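Local structure of DnaJ homolog subfamily C member 3 (3IEG) at residues A[44-47]-A[48-52]; A[230-233]-A[234-238]; A[287-290]-A[291-295]. The protein acts as a co-chaperone in the unfolded protein response of the endoplasmic reticulum, binding misfolded proteins, stimulating the Hsc70 ATPase and restraining the GCN2 kinase. One frame throughout, in Å; residues are numbered along the deposited sequence.

Interaction 1: residues A[44-47]-A[48-52]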
loop_
_atom_site.group_PDB
_atom_site.type_symbol
_atom_site.label_atom_id
_atom_site.label_comp_id
_atom_site.label_asym_id
_atom_site.label_seq_id
_atom_site.Cartn_x
_atom_site.Cartn_y
_atom_site.Cartn_z
ATOM N N ALA A 44 -26.687 15.433 11.534
ATOM C CA ALA A 44 -26.067 14.124 11.374
ATOM C C ALA A 44 -26.685 13.298 10.246
ATOM O O ALA A 44 -25.971 12.555 9.562
ATOM C CB ALA A 44 -26.075 13.345 12.680
ATOM N N THR A 45 -28.000 13.407 10.052
ATOM C CA THR A 45 -28.642 12.669 8.951
ATOM C C THR A 45 -28.173 13.216 7.601
ATOM O O THR A 45 -28.058 12.454 6.648
ATOM C CB THR A 45 -30.194 12.608 9.037
ATOM O OG1 THR A 45 -30.743 13.926 8.976
ATOM C CG2 THR A 45 -30.642 11.964 10.332
ATOM N N VAL A 46 -27.871 14.514 7.531
ATOM C CA VAL A 46 -27.269 15.101 6.310
ATOM C C VAL A 46 -25.863 14.556 6.020
ATOM O O VAL A 46 -25.631 14.032 4.932
ATOM C CB VAL A 46 -27.322 16.669 6.268
ATOM C CG1 VAL A 46 -26.451 17.209 5.172
ATOM C CG2 VAL A 46 -28.737 17.142 6.034
ATOM N N PHE A 47 -24.942 14.656 6.977
ATOM C CA PHE A 47 -23.643 13.968 6.862
ATOM C C PHE A 47 -23.815 12.486 6.475
ATOM O O PHE A 47 -23.060 11.957 5.652
ATOM C CB PHE A 47 -22.812 14.076 8.151
ATOM C CG PHE A 47 -22.231 15.454 8.416
ATOM C CD1 PHE A 47 -22.365 16.046 9.669
ATOM C CD2 PHE A 47 -21.540 16.160 7.423
ATOM C CE1 PHE A 47 -21.823 17.316 9.938
ATOM C CE2 PHE A 47 -21.005 17.437 7.682
ATOM C CZ PHE A 47 -21.146 18.012 8.952
ATOM N N LEU A 48 -24.809 11.815 7.056
ATOM C CA LEU A 48 -25.034 10.410 6.731
ATOM C C LEU A 48 -25.407 10.241 5.259
ATOM O O LEU A 48 -24.880 9.355 4.583
ATOM C CB LEU A 48 -26.083 9.790 7.657
ATOM C CG LEU A 48 -25.617 8.809 8.749
ATOM C CD1 LEU A 48 -24.087 8.756 8.945
ATOM C CD2 LEU A 48 -26.326 9.044 10.083
ATOM N N ALA A 49 -26.293 11.113 4.769
ATOM C CA ALA A 49 -26.728 11.084 3.371
ATOM C C ALA A 49 -25.582 11.368 2.388
ATOM O O ALA A 49 -25.505 10.756 1.333
ATOM C CB ALA A 49 -27.878 12.037 3.157
HETATM N N MSE A 50 -24.698 12.291 2.747
HETATM C CA MSE A 50 -23.454 12.507 2.019
HETATM C C MSE A 50 -22.509 11.310 2.163
HETATM O O MSE A 50 -21.588 11.121 1.363
HETATM C CB MSE A 50 -22.746 13.747 2.557
HETATM C CG MSE A 50 -23.507 15.052 2.378
HETATM SE SE MSE A 50 -22.553 16.595 3.159
HETATM C CE MSE A 50 -23.508 18.042 2.258
ATOM N N GLY A 51 -22.724 10.517 3.208
ATOM C CA GLY A 51 -21.844 9.404 3.515
ATOM C C GLY A 51 -20.565 9.812 4.215
ATOM O O GLY A 51 -19.548 9.146 4.053
ATOM N N LYS A 52 -20.598 10.893 4.993
ATOM C CA LYS A 52 -19.404 11.344 5.725
ATOM C C LYS A 52 -19.515 10.981 7.206
ATOM O O LYS A 52 -19.860 11.827 8.039
ATOM C CB LYS A 52 -19.177 12.856 5.561
ATOM C CG LYS A 52 -19.064 13.363 4.122
ATOM C CD LYS A 52 -18.592 14.802 4.089
ATOM C CE LYS A 52 -19.091 15.505 2.854
ATOM N NZ LYS A 52 -18.640 16.934 2.791
#
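M50, a selenomethionine, lies along the turn of helix formed by V46 and F47. Its CB sits 3.6 Å from F47 O. CG is turned anti to its own carbonyl carbon (chi1 -63°), which brings it to 3.5 Å from V46 O. The chain then runs extended. SE passes the F47 ring obliquely, 4.4 Å from CD2, and the terminal CE packs on V46 CG1 at 4.2 Å. M50 N donates to V46 O at 2.9 Å. The turn is the end of helix 37-50 in TPR 2, and it closes with a Schellman motif. K52 N reaches back to F47 O at 2.8 Å, while the inner bond from G51 N to L48 O, also 2.8 Å, is weak. G51 is the C-prime residue and has positive phi (79°), a conformation that glycine adopts easily. Two residues before M50, L48 places CD2 3.6 Å from A44 O. V46, F47 and M50 also touch helix 19-32, M50 at L19 and V46 at L23 and F26. F47 reaches A55 and D59 of helix 53-66 as well, where A44 meets D59 and L48 meets A56.

Interaction 2: residues A[230-233]-A[234-238]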
loop_
_atom_site.group_PDB
_atom_site.type_symbol
_atom_site.label_atom_id
_atom_site.label_comp_id
_atom_site.label_asym_id
_atom_site.label_seq_id
_atom_site.Cartn_x
_atom_site.Cartn_y
_atom_site.Cartn_z
ATOM N N GLN A 230 19.879 6.318 5.366
ATOM C CA GLN A 230 20.323 5.129 4.641
ATOM C C GLN A 230 19.802 5.095 3.201
ATOM O O GLN A 230 20.593 4.956 2.276
ATOM C CB GLN A 230 19.939 3.855 5.392
ATOM C CG GLN A 230 20.193 2.562 4.629
ATOM C CD GLN A 230 21.669 2.191 4.530
ATOM O OE1 GLN A 230 22.539 2.916 5.014
ATOM N NE2 GLN A 230 21.955 1.052 3.906
ATOM N N VAL A 231 18.490 5.230 3.007
ATOM C CA VAL A 231 17.940 5.220 1.646
ATOM C C VAL A 231 18.413 6.412 0.852
ATOM O O VAL A 231 18.718 6.265 -0.313
ATOM C CB VAL A 231 16.369 5.178 1.542
ATOM C CG1 VAL A 231 15.887 3.854 0.983
ATOM C CG2 VAL A 231 15.675 5.562 2.845
ATOM N N LYS A 232 18.464 7.591 1.477
ATOM C CA LYS A 232 18.896 8.806 0.778
ATOM C C LYS A 232 20.251 8.568 0.108
ATOM O O LYS A 232 20.383 8.792 -1.106
ATOM C CB LYS A 232 18.952 10.008 1.714
ATOM C CG LYS A 232 18.796 11.345 1.022
ATOM C CD LYS A 232 19.180 12.475 1.963
ATOM C CE LYS A 232 19.601 13.731 1.231
ATOM N NZ LYS A 232 18.415 14.492 0.778
ATOM N N LYS A 233 21.220 8.074 0.889
ATOM C CA LYS A 233 22.550 7.721 0.388
ATOM C C LYS A 233 22.515 6.616 -0.668
ATOM O O LYS A 233 23.071 6.768 -1.752
ATOM C CB LYS A 233 23.462 7.275 1.530
ATOM C CG LYS A 233 24.050 8.407 2.377
ATOM C CD LYS A 233 24.816 7.854 3.604
ATOM C CE LYS A 233 26.001 6.974 3.177
ATOM N NZ LYS A 233 26.877 6.643 4.337
ATOM N N LEU A 234 21.866 5.505 -0.344
ATOM C CA LEU A 234 21.780 4.383 -1.249
ATOM C C LEU A 234 21.128 4.799 -2.555
ATOM O O LEU A 234 21.502 4.322 -3.621
ATOM C CB LEU A 234 20.994 3.254 -0.598
ATOM C CG LEU A 234 21.093 1.815 -1.121
ATOM C CD1 LEU A 234 19.944 1.511 -2.046
ATOM C CD2 LEU A 234 22.451 1.455 -1.757
ATOM N N ASN A 235 20.169 5.708 -2.470
ATOM C CA ASN A 235 19.464 6.180 -3.642
ATOM C C ASN A 235 20.276 7.150 -4.499
ATOM O O ASN A 235 20.164 7.117 -5.724
ATOM C CB ASN A 235 18.137 6.820 -3.246
ATOM C CG ASN A 235 17.351 7.300 -4.440
ATOM O OD1 ASN A 235 17.358 8.484 -4.760
ATOM N ND2 ASN A 235 16.680 6.377 -5.120
ATOM N N LYS A 236 21.061 8.029 -3.867
ATOM C CA LYS A 236 21.912 8.968 -4.610
ATOM C C LYS A 236 22.959 8.199 -5.386
ATOM O O LYS A 236 23.198 8.477 -6.561
ATOM C CB LYS A 236 22.602 9.986 -3.697
ATOM C CG LYS A 236 21.791 11.251 -3.424
ATOM C CD LYS A 236 22.651 12.353 -2.735
ATOM C CE LYS A 236 21.810 13.280 -1.822
ATOM N NZ LYS A 236 20.650 13.936 -2.535
ATOM N N LEU A 237 23.562 7.220 -4.724
ATOM C CA LEU A 237 24.557 6.358 -5.338
ATOM C C LEU A 237 24.048 5.679 -6.606
ATOM O O LEU A 237 24.727 5.715 -7.622
ATOM C CB LEU A 237 25.058 5.323 -4.330
ATOM C CG LEU A 237 26.245 5.611 -3.395
ATOM C CD1 LEU A 237 26.619 7.096 -3.205
ATOM C CD2 LEU A 237 25.997 4.930 -2.054
ATOM N N ILE A 238 22.857 5.089 -6.554
ATOM C CA ILE A 238 22.265 4.440 -7.721
ATOM C C ILE A 238 21.924 5.462 -8.806
ATOM O O ILE A 238 22.080 5.195 -10.000
ATOM C CB ILE A 238 21.025 3.620 -7.337
ATOM C CG1 ILE A 238 21.431 2.490 -6.391
ATOM C CG2 ILE A 238 20.316 3.055 -8.577
ATOM C CD1 ILE A 238 20.257 1.814 -5.696
HETATM O O HOH W 1 18.702 10.176 -2.310
#
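K232 lies alongside K236, with both chains pointing the same way and the CE atoms 3.8 Å apart. The pair is one turn apart in helix 222-246, a long helix of this TPR array, and residues 234-238 open TPR 7. K232 has CG anti to its backbone N (chi1 -155°), and both chains turn at chi4, the rotation about CD-CE. The two NZ atoms end 4.0 Å apart. These like charges would be expected to repel, though NZ of K232 also has a hydrogen bond to Y228 OH. On another side of the helix, L237 folds back over the preceding turn. Its CD2 lies 3.5 Å from K233 O, and CB and CG lie close to the same oxygen. That oxygen also accepts the backbone bond from L237 N at 3.0 Å. The L237 side chain also packs on V260 and T263 of helix 250-263. With an alanine here, CG and both methyls would be gone, which would probably open a gap against V260 and T263 and uncover K233 O on that side. L234 also meets V260. Q230 sends NE2 to Y199 OH and T263 O. N235 ND2 bonds H204 ND1. K232 O accepts K236 N at 2.9 Å. A water also lies 2.5 Å from K232 O, a doubtfully short distance. The same water donates to N235 OD1 at 3.3 Å.

Interaction 3: residues A[287-290]-A[291-295]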
loop_
_atom_site.group_PDB
_atom_site.type_symbol
_atom_site.label_atom_id
_atom_site.label_comp_id
_atom_site.label_asym_id
_atom_site.label_seq_id
_atom_site.Cartn_x
_atom_site.Cartn_y
_atom_site.Cartn_z
ATOM N N LYS A 287 35.144 -4.643 -22.598
ATOM C CA LYS A 287 36.106 -5.409 -21.810
ATOM C C LYS A 287 35.592 -6.841 -21.594
ATOM O O LYS A 287 35.154 -7.202 -20.504
ATOM C CB LYS A 287 36.439 -4.671 -20.507
ATOM C CG LYS A 287 37.344 -3.470 -20.763
ATOM C CD LYS A 287 37.610 -2.612 -19.536
ATOM C CE LYS A 287 38.729 -1.600 -19.847
ATOM N NZ LYS A 287 38.754 -0.417 -18.931
ATOM N N PRO A 288 35.662 -7.666 -22.652
ATOM C CA PRO A 288 34.934 -8.929 -22.772
ATOM C C PRO A 288 35.223 -9.989 -21.717
ATOM O O PRO A 288 34.289 -10.631 -21.258
ATOM C CB PRO A 288 35.344 -9.436 -24.153
ATOM C CG PRO A 288 36.633 -8.762 -24.443
ATOM C CD PRO A 288 36.498 -7.409 -23.837
ATOM N N VAL A 289 36.486 -10.182 -21.341
ATOM C CA VAL A 289 36.843 -11.220 -20.359
ATOM C C VAL A 289 36.074 -11.030 -19.056
ATOM O O VAL A 289 35.431 -11.963 -18.575
ATOM C CB VAL A 289 38.377 -11.286 -20.065
ATOM C CG1 VAL A 289 38.694 -12.390 -19.047
ATOM C CG2 VAL A 289 39.178 -11.505 -21.354
ATOM N N GLU A 290 36.136 -9.819 -18.501
ATOM C CA GLU A 290 35.439 -9.495 -17.254
ATOM C C GLU A 290 33.933 -9.534 -17.458
ATOM O O GLU A 290 33.198 -10.000 -16.593
ATOM C CB GLU A 290 35.864 -8.128 -16.699
ATOM C CG GLU A 290 37.366 -7.964 -16.434
ATOM C CD GLU A 290 38.126 -7.419 -17.650
ATOM O OE1 GLU A 290 38.255 -8.146 -18.672
ATOM O OE2 GLU A 290 38.594 -6.256 -17.582
ATOM N N ALA A 291 33.483 -9.064 -18.614
ATOM C CA ALA A 291 32.074 -9.073 -18.949
ATOM C C ALA A 291 31.473 -10.469 -18.847
ATOM O O ALA A 291 30.450 -10.645 -18.182
ATOM C CB ALA A 291 31.846 -8.490 -20.331
ATOM N N ILE A 292 32.107 -11.465 -19.476
ATOM C CA ILE A 292 31.535 -12.815 -19.454
ATOM C C ILE A 292 31.578 -13.442 -18.060
ATOM O O ILE A 292 30.683 -14.208 -17.720
ATOM C CB ILE A 292 32.095 -13.803 -20.535
ATOM C CG1 ILE A 292 33.259 -14.628 -19.990
ATOM C CG2 ILE A 292 32.446 -13.092 -21.844
ATOM C CD1 ILE A 292 33.092 -16.133 -20.188
ATOM N N ARG A 293 32.585 -13.100 -17.253
ATOM C CA ARG A 293 32.701 -13.683 -15.911
ATOM C C ARG A 293 31.519 -13.288 -15.038
ATOM O O ARG A 293 30.867 -14.147 -14.445
ATOM C CB ARG A 293 34.028 -13.329 -15.212
ATOM C CG ARG A 293 35.284 -13.786 -15.962
ATOM C CD ARG A 293 36.538 -13.894 -15.059
ATOM N NE ARG A 293 37.777 -13.805 -15.845
ATOM C CZ ARG A 293 38.969 -14.277 -15.469
ATOM N NH1 ARG A 293 39.120 -14.910 -14.310
ATOM N NH2 ARG A 293 40.024 -14.125 -16.270
ATOM N N ILE A 294 31.224 -11.994 -14.978
ATOM C CA ILE A 294 30.196 -11.524 -14.051
ATOM C C ILE A 294 28.792 -11.546 -14.629
ATOM O O ILE A 294 27.842 -11.686 -13.880
ATOM C CB ILE A 294 30.541 -10.158 -13.373
ATOM C CG1 ILE A 294 29.880 -8.981 -14.084
ATOM C CG2 ILE A 294 32.064 -9.996 -13.212
ATOM C CD1 ILE A 294 30.591 -8.537 -15.341
ATOM N N CYS A 295 28.651 -11.431 -15.945
ATOM C CA CYS A 295 27.337 -11.634 -16.544
ATOM C C CYS A 295 26.897 -13.080 -16.319
ATOM O O CYS A 295 25.706 -13.344 -16.129
ATOM C CB CYS A 295 27.300 -11.267 -18.031
ATOM S SG CYS A 295 27.671 -9.527 -18.414
#
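The first turns of helix 288-301, in TPR 8, bring V289 beside R293. K287 is the N-cap residue. Its carbonyl oxygen accepts A291 N at 3.1 Å. P288 follows in the first turn, where a proline is well tolerated, because its missing N-H would have no partner four residues back within the helix. P288 O receives I292 N at 2.9 Å, and the I292 CG2 methyl lies against the same oxygen. On the outer face, V289 and R293 run side by side. V289 CG1 is anti to the backbone N (chi1 -179°), which turns this methyl toward the arginine. It meets the guanidinium at its edge, in its plane, 3.5 Å from NH2 and 3.6 Å from NE. The R293 chain is extended from CG to NE and passes V289 O. The backbone bond from R293 N to that oxygen is weak, at 3.3 Å. I294 N donates to E290 O at 3.2 Å, and I294 CD1 folds back onto that oxygen. K287 NZ forms a salt bridge with D285. C295 is joined to C279 by a disulfide, tying this helix to helix 268-284. E290, A291 and I294 also pack on F282 of that helix. Helix 306-318 lies against P288 at I318, A291 at A315 and I292 at Y316.

The three contacts are local turns spread along one TPR array. Interaction 1 is a helix end, interaction 2 a turn within a long helix, and interaction 3 a helix start. They come in that order along the chain. Interaction 1 lies on the opposite side of the chain's centre from the other two. Its centre is about 47 Å from that of interaction 2 and about 67 Å from that of interaction 3. Interactions 2 and 3 have centres about 27 Å apart and nearest atoms about 16 Å apart, so these two do not touch. Misfolded proteins bind a hydrophobic groove within the first two repeats; interaction 1 belongs to TPR 2, residues 234-238 of interaction 2 to TPR 7, and interaction 3 to TPR 8.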